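Local coordinates for protein sesquisabinene B synthase 2 (Santalum album, PDB 6A2A) that probably converts farnesyl diphosphate to sesquisabinene B, as a magnesium- or manganese-dependent terpene synthase of the Tpsb subfamily, at residues A[517-520]-A[521-525]; A[507-510]-A[511-515]; A[439-442]-A[443-446]; A[217-220]-A[221-224]; A[421-424]-A[425-428]. All blocks are in the same frame, centred on the assembly; numbering follows the deposited sequence.

How the interactions relate
All five contacts are local and lie at helix ends or within a helix. Interactions 4 and 5 are buried. Interactions 1, 2 and 3 are partly buried, each with some residues at the surface. Interactions 1 and 4 start helices, but an acid grips a serine in the first and a threonine caps in the second. Interactions 2 and 3 finish helices, through a beta turn and a serine bond. Interaction 5 lies inside helix 419-430, where hydroxyls bond back to the backbone. Interaction 1 touches 2, 3 and 5. Its Phe517 and Phe521 meet Val442 of interaction 3. Interactions 3 and 5 join helices 419-430 and 436-443. Interaction 4 touches none of the others.

Interaction 1: A[517-520]-A[521-525]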
loop_
_atom_site.group_PDB
_atom_site.type_symbol
_atom_site.label_atom_id
_atom_site.label_comp_id
_atom_site.label_asym_id
_atom_site.label_seq_id
_atom_site.Cartn_x
_atom_site.Cartn_y
_atom_site.Cartn_z
ATOM N N PHE A 517 21.384 -14.019 20.225
ATOM C CA PHE A 517 20.797 -12.823 19.628
ATOM C C PHE A 517 21.856 -11.789 19.241
ATOM O O PHE A 517 22.930 -11.731 19.825
ATOM C CB PHE A 517 19.763 -12.272 20.610
ATOM C CG PHE A 517 18.597 -13.195 20.830
ATOM C CD1 PHE A 517 17.843 -13.595 19.743
ATOM C CD2 PHE A 517 18.242 -13.620 22.095
ATOM C CE1 PHE A 517 16.751 -14.416 19.925
ATOM C CE2 PHE A 517 17.123 -14.422 22.280
ATOM C CZ PHE A 517 16.420 -14.863 21.189
ATOM N N ALA A 518 21.521 -11.009 18.236
ATOM C CA ALA A 518 22.342 -9.928 17.714
ATOM C C ALA A 518 21.484 -8.681 17.543
ATOM O O ALA A 518 20.254 -8.745 17.566
ATOM C CB ALA A 518 22.916 -10.299 16.379
ATOM N N GLU A 519 22.150 -7.590 17.247
ATOM C CA GLU A 519 21.438 -6.401 16.718
ATOM C C GLU A 519 20.781 -6.722 15.377
ATOM O O GLU A 519 21.332 -7.466 14.572
ATOM C CB GLU A 519 22.410 -5.229 16.574
ATOM C CG GLU A 519 22.995 -4.792 17.913
ATOM C CD GLU A 519 22.037 -4.155 18.898
ATOM O OE1 GLU A 519 20.824 -4.003 18.551
ATOM O OE2 GLU A 519 22.461 -3.873 20.029
ATOM N N PRO A 520 19.615 -6.148 15.089
ATOM C CA PRO A 520 18.918 -5.165 15.912
ATOM C C PRO A 520 17.894 -5.729 16.912
ATOM O O PRO A 520 17.342 -4.983 17.734
ATOM C CB PRO A 520 18.141 -4.327 14.896
ATOM C CG PRO A 520 17.855 -5.311 13.797
ATOM C CD PRO A 520 19.097 -6.180 13.733
ATOM N N PHE A 521 17.705 -7.030 16.932
ATOM C CA PHE A 521 16.788 -7.686 17.887
ATOM C C PHE A 521 17.163 -7.441 19.353
ATOM O O PHE A 521 16.278 -7.222 20.136
ATOM C CB PHE A 521 16.682 -9.192 17.623
ATOM C CG PHE A 521 15.621 -9.844 18.470
ATOM C CD1 PHE A 521 14.282 -9.631 18.207
ATOM C CD2 PHE A 521 15.956 -10.628 19.543
ATOM C CE1 PHE A 521 13.303 -10.226 18.989
ATOM C CE2 PHE A 521 14.985 -11.250 20.311
ATOM C CZ PHE A 521 13.652 -11.022 20.048
ATOM N N LEU A 522 18.458 -7.369 19.726
ATOM C CA LEU A 522 18.793 -7.052 21.081
ATOM C C LEU A 522 18.205 -5.696 21.491
ATOM O O LEU A 522 17.696 -5.546 22.586
ATOM C CB LEU A 522 20.318 -6.977 21.181
ATOM C CG LEU A 522 21.046 -8.298 21.053
ATOM C CD1 LEU A 522 22.547 -8.007 20.948
ATOM C CD2 LEU A 522 20.738 -9.228 22.207
ATOM N N SER A 523 18.331 -4.712 20.626
ATOM C CA SER A 523 17.768 -3.369 20.909
ATOM C C SER A 523 16.230 -3.381 20.957
ATOM O O SER A 523 15.658 -2.703 21.833
ATOM C CB SER A 523 18.237 -2.387 19.904
ATOM O OG SER A 523 19.615 -2.134 20.125
ATOM N N PHE A 524 15.591 -4.134 20.046
ATOM C CA PHE A 524 14.115 -4.167 19.980
ATOM C C PHE A 524 13.593 -4.670 21.324
ATOM O O PHE A 524 12.590 -4.174 21.820
ATOM C CB PHE A 524 13.581 -5.092 18.885
ATOM C CG PHE A 524 13.904 -4.761 17.459
ATOM C CD1 PHE A 524 14.377 -3.507 17.075
ATOM C CD2 PHE A 524 13.778 -5.731 16.469
ATOM C CE1 PHE A 524 14.671 -3.238 15.745
ATOM C CE2 PHE A 524 14.071 -5.457 15.155
ATOM C CZ PHE A 524 14.529 -4.207 14.779
ATOM N N THR A 525 14.241 -5.707 21.864
ATOM C CA THR A 525 13.730 -6.389 23.041
ATOM C C THR A 525 13.765 -5.462 24.266
ATOM O O THR A 525 12.897 -5.489 25.108
ATOM C CB THR A 525 14.494 -7.708 23.239
ATOM O OG1 THR A 525 14.282 -8.527 22.092
ATOM C CG2 THR A 525 14.059 -8.469 24.456
#
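Phe517 lays one face of its ring over CD2 and CE2 of Phe521. The closest carbons are Phe517 CD1 and Phe521 CD2, at 3.5 Å. The meeting is oblique, with ring planes 46° apart, so the pair is neither a stack nor edge-to-face. The two side chains run side by side in the same direction. CG of Phe521 stands opposite its own backbone N (chi1 -173°), which swings the ring back to Phe517. On the first turn of helix 521-535, Leu522 meets Phe517 through its CD2 branch, 3.6 Å from Phe517 CB. The CD1 branch of Leu522 lies over the backbone of Ala518 and Glu519.

Pro520 follows a cis peptide bond. Its CB is 3.6 Å from Phe524 CZ. The same residue puts its carbonyl oxygen over one face of the Phe524 ring. That oxygen also accepts from Phe524 N at 3.0 Å. Leu522 N donates to Ala518 O at 3.1 Å.

The polar grip is made by Glu519. Its chain bends at chi2 (-68°), which brings the carboxylate back to the helix start. Ser523 OG donates to Glu519 OE1 at 2.7 Å, on the syn side of the carboxylate. Ser523 N gives the same oxygen a weak bond at 3.3 Å. Tyr427 meets Phe521 edge-to-face, and Phe448 covers Phe517 and Leu522. The contact thus has an aromatic side against neighbouring helices and a charged side at Glu519, which is exposed. A carboxylate held at a helix N-terminus is probably favoured by the helix dipole.

Interaction 2: A[507-510]-A[511-515]; sequences LNKC and LFEPS
Leu507 meets Leu511 through its carbonyl: Leu507 O takes a weak bond from Leu511 N at 3.4 Å, and Leu511 CG packs on the same oxygen. Asn508 O takes a second weak bond from Leu511 N at 3.3 Å. Asn508 O also lies at the edge of the Phe512 ring, near its plane. The amide of Asn508 turns away to Phe171, Gly173 and His216. Lys509 O accepts from Phe512 N at 2.9 Å. Phe512 CB rests 3.5 Å from that oxygen. The lysine chain is extended and leads into the open, with NZ 6.1 Å from Glu513 OE2. Cys510 O receives Glu513 N at 2.9 Å and closes a type I beta turn from Cys510 to Glu513.

Helix 489-510 ends here. Phe512 meets Trp174 edge-to-face, while Leu511 and Cys510 pack on Phe448. Glu513 bends at chi2 (-110°), which brings OE1 within 3.0 Å of Lys509 O. Both atoms are acceptors, so they are not bonded. Leu511 N thus has two weak bonds; Phe512 N and Glu513 N make firmer i to i+3 bonds, as at a helix end. Any attraction between Lys509 and Glu513 is probably weak, their charges lying apart.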
loop_
_atom_site.group_PDB
_atom_site.type_symbol
_atom_site.label_atom_id
_atom_site.label_comp_id
_atom_site.label_asym_id
_atom_site.label_seq_id
_atom_site.Cartn_x
_atom_site.Cartn_y
_atom_site.Cartn_z
ATOM N N LEU A 507 17.262 -8.622 32.329
ATOM C CA LEU A 507 17.538 -8.053 31.030
ATOM C C LEU A 507 18.965 -7.484 30.900
ATOM O O LEU A 507 19.630 -7.719 29.903
ATOM C CB LEU A 507 16.542 -6.901 30.815
ATOM C CG LEU A 507 15.259 -7.074 30.042
ATOM C CD1 LEU A 507 14.749 -5.694 29.587
ATOM C CD2 LEU A 507 15.340 -8.034 28.866
ATOM N N ASN A 508 19.408 -6.659 31.888
ATOM C CA ASN A 508 20.711 -6.044 31.875
ATOM C C ASN A 508 21.815 -7.109 31.816
ATOM O O ASN A 508 22.703 -7.022 31.008
ATOM C CB ASN A 508 20.948 -5.202 33.149
ATOM C CG ASN A 508 20.139 -3.922 33.208
ATOM O OD1 ASN A 508 19.651 -3.462 32.174
ATOM N ND2 ASN A 508 19.999 -3.380 34.400
ATOM N N LYS A 509 21.666 -8.110 32.620
ATOM C CA LYS A 509 22.706 -9.185 32.682
ATOM C C LYS A 509 22.693 -10.027 31.388
ATOM O O LYS A 509 23.783 -10.386 30.851
ATOM C CB LYS A 509 22.537 -10.067 33.911
ATOM C CG LYS A 509 23.728 -10.994 34.175
ATOM C CD LYS A 509 23.630 -11.673 35.498
ATOM C CE LYS A 509 24.895 -12.425 35.875
ATOM N NZ LYS A 509 24.896 -12.722 37.336
ATOM N N CYS A 510 21.512 -10.242 30.812
ATOM C CA CYS A 510 21.424 -11.016 29.538
ATOM C C CYS A 510 22.291 -10.333 28.477
ATOM O O CYS A 510 22.930 -11.019 27.700
ATOM C CB CYS A 510 19.990 -11.209 29.013
ATOM S SG CYS A 510 18.881 -12.260 29.962
ATOM N N LEU A 511 22.412 -8.980 28.427
ATOM C CA LEU A 511 23.214 -8.323 27.421
ATOM C C LEU A 511 24.722 -8.556 27.598
ATOM O O LEU A 511 25.472 -8.214 26.708
ATOM C CB LEU A 511 22.921 -6.826 27.449
ATOM C CG LEU A 511 21.476 -6.425 27.141
ATOM C CD1 LEU A 511 21.289 -4.929 27.268
ATOM C CD2 LEU A 511 21.090 -6.889 25.748
ATOM N N PHE A 512 25.164 -9.058 28.736
ATOM C CA PHE A 512 26.577 -9.387 28.914
ATOM C C PHE A 512 26.806 -10.860 28.548
ATOM O O PHE A 512 27.942 -11.308 28.595
ATOM C CB PHE A 512 27.004 -9.088 30.349
ATOM C CG PHE A 512 27.513 -7.686 30.527
ATOM C CD1 PHE A 512 26.632 -6.619 30.467
ATOM C CD2 PHE A 512 28.854 -7.442 30.773
ATOM C CE1 PHE A 512 27.084 -5.325 30.652
ATOM C CE2 PHE A 512 29.314 -6.143 30.948
ATOM C CZ PHE A 512 28.425 -5.083 30.877
ATOM N N GLU A 513 25.751 -11.589 28.192
ATOM C CA GLU A 513 25.904 -12.875 27.411
ATOM C C GLU A 513 24.705 -13.029 26.468
ATOM O O GLU A 513 23.758 -13.783 26.774
ATOM C CB GLU A 513 26.016 -14.072 28.352
ATOM C CG GLU A 513 24.909 -14.162 29.392
ATOM C CD GLU A 513 25.339 -13.895 30.824
ATOM O OE1 GLU A 513 25.645 -12.729 31.143
ATOM O OE2 GLU A 513 25.372 -14.853 31.619
ATOM N N PRO A 514 24.677 -12.253 25.361
ATOM C CA PRO A 514 23.400 -12.214 24.625
ATOM C C PRO A 514 23.213 -13.345 23.589
ATOM O O PRO A 514 22.113 -13.496 23.017
ATOM C CB PRO A 514 23.485 -10.848 23.930
ATOM C CG PRO A 514 24.942 -10.791 23.491
ATOM C CD PRO A 514 25.675 -11.399 24.676
ATOM N N SER A 515 24.256 -14.141 23.315
ATOM C CA SER A 515 24.144 -15.104 22.207
ATOM C C SER A 515 22.959 -16.015 22.529
ATOM O O SER A 515 22.744 -16.358 23.680
ATOM C CB SER A 515 25.449 -15.860 21.982
ATOM O OG SER A 515 25.240 -17.261 21.833
#

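Interaction 3: A[439-442]-A[443-446]; sequences LDYV and NSLP
Tyr441 touches Pro446 with the far end of its ring. Its OH lies 3.6 Å from Pro446 CB, and its CZ lies 3.9 Å from the same carbon. CG of Tyr441 is turned away from its own backbone N (chi1 172°), which sends the ring along the helix in the direction of the turn. The two side chains meet at a slant, and the ring presents neither a face nor an edge to the proline. Pro446 CD also lies 3.4 Å from Tyr441 O.

Ser444 is the polar centre. OG is tucked between its two backbone neighbours (chi1 68°), which points it back at the preceding turn. It donates to Tyr441 O at 2.5 Å, tilted 16° from the carbonyl plane. Ser444 N donates to the same oxygen at 3.0 Å, from well above that plane. Two donors of one residue thus hold a single carbonyl.

Asn443 N completes a helical bond to Leu439 O at 2.9 Å. The side chain of Asn443 leads away, and its ND2 bonds to Asp386. Leu445, with positive phi, is the first residue after the helix to leave helical angles. Leu445 N still reaches Val442 O, at 3.3 Å.

The turn joins helix 436-443 to helix 447-462, with Pro446 as N-cap of the second. Val442 and Leu439 pack on Tyr427 of helix 419-430. Asn443 rests on helix 377-400, and Phe517 touches Val442 and Pro446.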
loop_
_atom_site.group_PDB
_atom_site.type_symbol
_atom_site.label_atom_id
_atom_site.label_comp_id
_atom_site.label_asym_id
_atom_site.label_seq_id
_atom_site.Cartn_x
_atom_site.Cartn_y
_atom_site.Cartn_z
ATOM N N LEU A 439 13.021 -19.461 14.482
ATOM C CA LEU A 439 11.767 -18.843 14.884
ATOM C C LEU A 439 11.090 -19.584 16.038
ATOM O O LEU A 439 10.502 -18.948 16.941
ATOM C CB LEU A 439 10.856 -18.730 13.665
ATOM C CG LEU A 439 11.327 -17.692 12.665
ATOM C CD1 LEU A 439 10.615 -17.936 11.374
ATOM C CD2 LEU A 439 11.103 -16.287 13.173
ATOM N N ASP A 440 11.171 -20.922 16.052
ATOM C CA ASP A 440 10.618 -21.716 17.134
ATOM C C ASP A 440 11.384 -21.305 18.438
ATOM O O ASP A 440 10.770 -21.204 19.546
ATOM C CB ASP A 440 10.839 -23.202 16.888
ATOM C CG ASP A 440 9.814 -23.832 15.897
ATOM O OD1 ASP A 440 8.815 -23.177 15.582
ATOM O OD2 ASP A 440 10.053 -25.007 15.489
ATOM N N TYR A 441 12.699 -21.187 18.330
ATOM C CA TYR A 441 13.547 -20.786 19.494
ATOM C C TYR A 441 13.060 -19.423 20.075
ATOM O O TYR A 441 12.803 -19.327 21.269
ATOM C CB TYR A 441 15.020 -20.700 19.102
ATOM C CG TYR A 441 15.887 -20.112 20.190
ATOM C CD1 TYR A 441 16.189 -20.810 21.337
ATOM C CD2 TYR A 441 16.348 -18.815 20.085
ATOM C CE1 TYR A 441 16.947 -20.247 22.355
ATOM C CE2 TYR A 441 17.147 -18.253 21.063
ATOM C CZ TYR A 441 17.420 -18.961 22.216
ATOM O OH TYR A 441 18.215 -18.376 23.173
ATOM N N VAL A 442 12.900 -18.427 19.246
ATOM C CA VAL A 442 12.486 -17.107 19.771
ATOM C C VAL A 442 11.070 -17.227 20.349
ATOM O O VAL A 442 10.815 -16.704 21.372
ATOM C CB VAL A 442 12.605 -16.000 18.719
ATOM C CG1 VAL A 442 12.255 -14.653 19.331
ATOM C CG2 VAL A 442 13.997 -15.959 18.159
ATOM N N ASN A 443 10.175 -17.972 19.703
ATOM C CA ASN A 443 8.834 -18.103 20.189
ATOM C C ASN A 443 8.755 -19.018 21.428
ATOM O O ASN A 443 7.726 -18.984 22.079
ATOM C CB ASN A 443 7.882 -18.582 19.090
ATOM C CG ASN A 443 6.434 -18.246 19.400
ATOM O OD1 ASN A 443 6.100 -17.193 20.007
ATOM N ND2 ASN A 443 5.563 -19.192 19.085
ATOM N N SER A 444 9.868 -19.637 21.846
ATOM C CA SER A 444 9.898 -20.520 23.040
ATOM C C SER A 444 10.160 -19.706 24.306
ATOM O O SER A 444 10.149 -20.275 25.404
ATOM C CB SER A 444 10.916 -21.632 22.897
ATOM O OG SER A 444 12.242 -21.157 22.916
ATOM N N LEU A 445 10.383 -18.399 24.127
ATOM C CA LEU A 445 10.595 -17.436 25.191
ATOM C C LEU A 445 11.858 -17.783 26.004
ATOM O O LEU A 445 11.823 -18.109 27.187
ATOM C CB LEU A 445 9.345 -17.331 26.067
ATOM C CG LEU A 445 8.086 -16.730 25.406
ATOM C CD1 LEU A 445 7.202 -16.085 26.429
ATOM C CD2 LEU A 445 8.408 -15.727 24.297
ATOM N N PRO A 446 12.989 -17.621 25.384
ATOM C CA PRO A 446 14.265 -17.594 26.111
ATOM C C PRO A 446 14.223 -16.470 27.156
ATOM O O PRO A 446 13.401 -15.542 26.998
ATOM C CB PRO A 446 15.334 -17.364 25.061
ATOM C CG PRO A 446 14.589 -16.850 23.900
ATOM C CD PRO A 446 13.190 -17.353 23.970
#

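Interaction 4: A[217-220]-A[221-224]; sequences WRTI and RYEA
The Tyr222 ring takes Thr219 OG1 at its edge, in the ring plane, 3.2 Å from Tyr222 CD1. The Arg218 guanidinium and the Glu223 carboxylate are turned 41° apart. Glu223 OE1 lies obliquely to the guanidinium, well out of its plane. It is 4.1 Å from Arg218 NE, and any attraction is probably electrostatic only, as no N-H points at the oxygen. A water joins them: it accepts from Arg218 NH1 at 3.0 Å and donates to Glu223 OE1 at 2.7 Å. Arg218 CD touches the same OE1 at 3.3 Å.

Thr219 is the N-cap of helix 220-232. A chi1 of 75° turns its OG1 toward the helix start, where it accepts from Tyr222 N at 3.2 Å. Glu223 N gives a weak bond to Thr219 O. A firmer bond follows, Ala224 N to Ile220 O, at 2.9 Å.

The buried charges have further partners. Glu223 is held by Arg90, in a salt bridge, and by His209, and Arg218 also donates to carbonyls of His209 and Leu213. Tyr222 OH bonds to Met287 O, while Arg221 runs the other way to Phe249.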
loop_
_atom_site.group_PDB
_atom_site.type_symbol
_atom_site.label_atom_id
_atom_site.label_comp_id
_atom_site.label_asym_id
_atom_site.label_seq_id
_atom_site.Cartn_x
_atom_site.Cartn_y
_atom_site.Cartn_z
ATOM N N TRP A 217 15.323 3.724 31.404
ATOM C CA TRP A 217 13.933 3.233 31.157
ATOM C C TRP A 217 13.207 4.079 30.084
ATOM O O TRP A 217 12.061 3.786 29.750
ATOM C CB TRP A 217 13.176 3.226 32.481
ATOM C CG TRP A 217 13.615 2.157 33.436
ATOM C CD1 TRP A 217 14.677 1.308 33.301
ATOM C CD2 TRP A 217 12.996 1.843 34.679
ATOM N NE1 TRP A 217 14.775 0.497 34.397
ATOM C CE2 TRP A 217 13.717 0.758 35.229
ATOM C CE3 TRP A 217 11.880 2.310 35.358
ATOM C CZ2 TRP A 217 13.359 0.206 36.434
ATOM C CZ3 TRP A 217 11.505 1.728 36.532
ATOM C CH2 TRP A 217 12.274 0.727 37.103
ATOM N N ARG A 218 13.830 5.094 29.521
ATOM C CA ARG A 218 13.179 5.969 28.555
ATOM C C ARG A 218 13.498 5.527 27.135
ATOM O O ARG A 218 14.549 4.914 26.859
ATOM C CB ARG A 218 13.587 7.438 28.816
ATOM C CG ARG A 218 12.987 8.007 30.088
ATOM C CD ARG A 218 13.429 9.470 30.392
ATOM N NE ARG A 218 12.661 10.044 31.459
ATOM C CZ ARG A 218 11.449 10.600 31.313
ATOM N NH1 ARG A 218 10.825 10.553 30.144
ATOM N NH2 ARG A 218 10.859 11.135 32.356
ATOM N N THR A 219 12.675 5.946 26.208
ATOM C CA THR A 219 12.901 5.696 24.824
ATOM C C THR A 219 14.001 6.595 24.304
ATOM O O THR A 219 14.260 7.699 24.844
ATOM C CB THR A 219 11.690 5.891 23.914
ATOM O OG1 THR A 219 11.413 7.280 23.706
ATOM C CG2 THR A 219 10.432 5.184 24.405
ATOM N N ILE A 220 14.647 6.117 23.296
ATOM C CA ILE A 220 15.730 6.961 22.647
ATOM C C ILE A 220 15.108 8.182 21.961
ATOM O O ILE A 220 15.546 9.293 22.209
ATOM C CB ILE A 220 16.583 6.177 21.654
ATOM C CG1 ILE A 220 17.281 5.032 22.379
ATOM C CG2 ILE A 220 17.626 7.065 21.003
ATOM C CD1 ILE A 220 17.834 3.958 21.437
ATOM N N ARG A 221 14.069 7.988 21.171
ATOM C CA ARG A 221 13.654 9.016 20.224
ATOM C C ARG A 221 12.921 10.140 20.946
ATOM O O ARG A 221 13.164 11.328 20.647
ATOM C CB ARG A 221 12.770 8.458 19.107
ATOM C CG ARG A 221 12.417 9.499 18.049
ATOM C CD ARG A 221 13.669 10.032 17.364
ATOM N NE ARG A 221 13.260 10.917 16.281
ATOM C CZ ARG A 221 14.088 11.643 15.520
ATOM N NH1 ARG A 221 15.415 11.554 15.682
ATOM N NH2 ARG A 221 13.556 12.472 14.636
ATOM N N TYR A 222 12.034 9.796 21.874
ATOM C CA TYR A 222 11.299 10.817 22.605
ATOM C C TYR A 222 12.228 11.521 23.598
ATOM O O TYR A 222 12.035 12.714 23.833
ATOM C CB TYR A 222 10.064 10.255 23.300
ATOM C CG TYR A 222 9.022 9.767 22.335
ATOM C CD1 TYR A 222 9.047 8.460 21.850
ATOM C CD2 TYR A 222 8.005 10.589 21.885
ATOM C CE1 TYR A 222 8.133 8.021 20.903
ATOM C CE2 TYR A 222 7.078 10.149 20.955
ATOM C CZ TYR A 222 7.137 8.859 20.463
ATOM O OH TYR A 222 6.233 8.379 19.552
ATOM N N GLU A 223 13.220 10.801 24.145
ATOM C CA GLU A 223 14.220 11.449 25.014
ATOM C C GLU A 223 15.040 12.455 24.196
ATOM O O GLU A 223 15.414 13.525 24.748
ATOM C CB GLU A 223 15.146 10.415 25.672
ATOM C CG GLU A 223 16.131 11.032 26.668
ATOM C CD GLU A 223 15.526 11.761 27.854
ATOM O OE1 GLU A 223 14.274 11.728 28.105
ATOM O OE2 GLU A 223 16.346 12.524 28.521
ATOM N N ALA A 224 15.336 12.135 22.968
ATOM C CA ALA A 224 16.165 13.018 22.131
ATOM C C ALA A 224 15.476 14.384 21.983
ATOM O O ALA A 224 16.138 15.444 22.093
ATOM C CB ALA A 224 16.456 12.410 20.803
HETATM O O HOH W 1 11.954 10.600 27.410
#

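Interaction 5: A[421-424]-A[425-428]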
loop_
_atom_site.group_PDB
_atom_site.type_symbol
_atom_site.label_atom_id
_atom_site.label_comp_id
_atom_site.label_asym_id
_atom_site.label_seq_id
_atom_site.Cartn_x
_atom_site.Cartn_y
_atom_site.Cartn_z
ATOM N N ASN A 421 4.127 -11.643 19.929
ATOM C CA ASN A 421 3.747 -11.405 18.526
ATOM C C ASN A 421 4.657 -10.349 17.883
ATOM O O ASN A 421 5.367 -10.613 16.891
ATOM C CB ASN A 421 2.281 -10.984 18.473
ATOM C CG ASN A 421 1.732 -10.830 17.072
ATOM O OD1 ASN A 421 2.493 -10.687 16.104
ATOM N ND2 ASN A 421 0.401 -10.874 16.993
ATOM N N LEU A 422 4.743 -9.169 18.516
ATOM C CA LEU A 422 5.519 -8.079 17.939
ATOM C C LEU A 422 7.002 -8.438 17.891
ATOM O O LEU A 422 7.653 -8.128 16.901
ATOM C CB LEU A 422 5.281 -6.807 18.758
ATOM C CG LEU A 422 3.909 -6.180 18.536
ATOM C CD1 LEU A 422 3.588 -5.167 19.608
ATOM C CD2 LEU A 422 3.825 -5.566 17.164
ATOM N N LEU A 423 7.533 -9.061 18.940
ATOM C CA LEU A 423 8.986 -9.366 18.978
ATOM C C LEU A 423 9.385 -10.501 18.029
ATOM O O LEU A 423 10.381 -10.401 17.300
ATOM C CB LEU A 423 9.446 -9.655 20.413
ATOM C CG LEU A 423 9.587 -8.418 21.307
ATOM C CD1 LEU A 423 9.834 -8.887 22.714
ATOM C CD2 LEU A 423 10.677 -7.481 20.872
ATOM N N VAL A 424 8.641 -11.604 18.035
ATOM C CA VAL A 424 8.922 -12.679 17.112
ATOM C C VAL A 424 8.805 -12.177 15.682
ATOM O O VAL A 424 9.668 -12.505 14.835
ATOM C CB VAL A 424 8.012 -13.878 17.361
ATOM C CG1 VAL A 424 8.104 -14.897 16.246
ATOM C CG2 VAL A 424 8.264 -14.476 18.735
ATOM N N THR A 425 7.805 -11.341 15.398
ATOM C CA THR A 425 7.699 -10.762 14.066
ATOM C C THR A 425 8.949 -9.933 13.745
ATOM O O THR A 425 9.504 -10.052 12.673
ATOM C CB THR A 425 6.416 -9.949 13.900
ATOM O OG1 THR A 425 5.300 -10.826 14.140
ATOM C CG2 THR A 425 6.309 -9.347 12.515
ATOM N N SER A 426 9.392 -9.093 14.677
ATOM C CA SER A 426 10.570 -8.272 14.466
ATOM C C SER A 426 11.811 -9.131 14.157
ATOM O O SER A 426 12.655 -8.704 13.362
ATOM C CB SER A 426 10.784 -7.343 15.612
ATOM O OG SER A 426 11.414 -7.931 16.756
ATOM N N TYR A 427 11.926 -10.264 14.839
ATOM C CA TYR A 427 13.048 -11.187 14.659
ATOM C C TYR A 427 12.990 -11.824 13.254
ATOM O O TYR A 427 14.007 -11.857 12.510
ATOM C CB TYR A 427 13.032 -12.242 15.754
ATOM C CG TYR A 427 14.127 -13.272 15.627
ATOM C CD1 TYR A 427 15.343 -13.087 16.262
ATOM C CD2 TYR A 427 13.905 -14.485 14.998
ATOM C CE1 TYR A 427 16.340 -14.054 16.219
ATOM C CE2 TYR A 427 14.893 -15.473 14.951
ATOM C CZ TYR A 427 16.117 -15.249 15.546
ATOM O OH TYR A 427 17.058 -16.248 15.494
ATOM N N LEU A 428 11.802 -12.336 12.886
ATOM C CA LEU A 428 11.566 -12.848 11.536
ATOM C C LEU A 428 12.066 -11.890 10.444
ATOM O O LEU A 428 12.695 -12.321 9.425
ATOM C CB LEU A 428 10.064 -13.074 11.348
ATOM C CG LEU A 428 9.599 -13.273 9.908
ATOM C CD1 LEU A 428 10.066 -14.590 9.345
ATOM C CD2 LEU A 428 8.080 -13.181 9.803
HETATM O O HOH W 2 2.641 -10.913 13.356
#
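Thr425 gives two bonds to the carbonyl of Asn421. Thr425 OG1 donates to Asn421 O at 2.8 Å, from above the carbonyl plane. Thr425 N donates to the same oxygen at 3.0 Å, from the opposite face. The threonine hydroxyl lies beside its own backbone N (chi1 -59°), and this folds it back over the preceding turn. Ser426 OG bonds three residues back, to Leu423 O, at 2.7 Å. With chi1 at 80° it is wedged between its flanking main-chain atoms, facing that carbonyl. Tyr427 N also donates to Leu423 O, at 2.9 Å. Both hydroxyls thus donate within their own helix.

The main-chain bonds follow the i to i+4 pattern of an alpha helix. Ser426 N binds Leu422 O, and Leu428 N binds Val424 O at 2.9 Å. This last bond is almost straight, with an N-H...O angle of 178°.

One water donates to Asn421 OD1 at 2.8 Å and to Thr425 OG1 at the same distance. The two side chains run side by side in one direction, so the water bridges their ends. The other end of the Asn421 amide, ND2, is held by Gln387.

Apolar packing is directed outward from the helix. Val424 presses on helix 377-400, Tyr427 on helix 436-443, and Leu423 on Thr525. Both segments belong to helix 419-430, in the metal-binding domain of the all-helical class I terpene synthase fold. The side chain of Leu422 lies about 10 Å from that of Asn460, which binds magnesium in this protein, though no metal is bound to this chain.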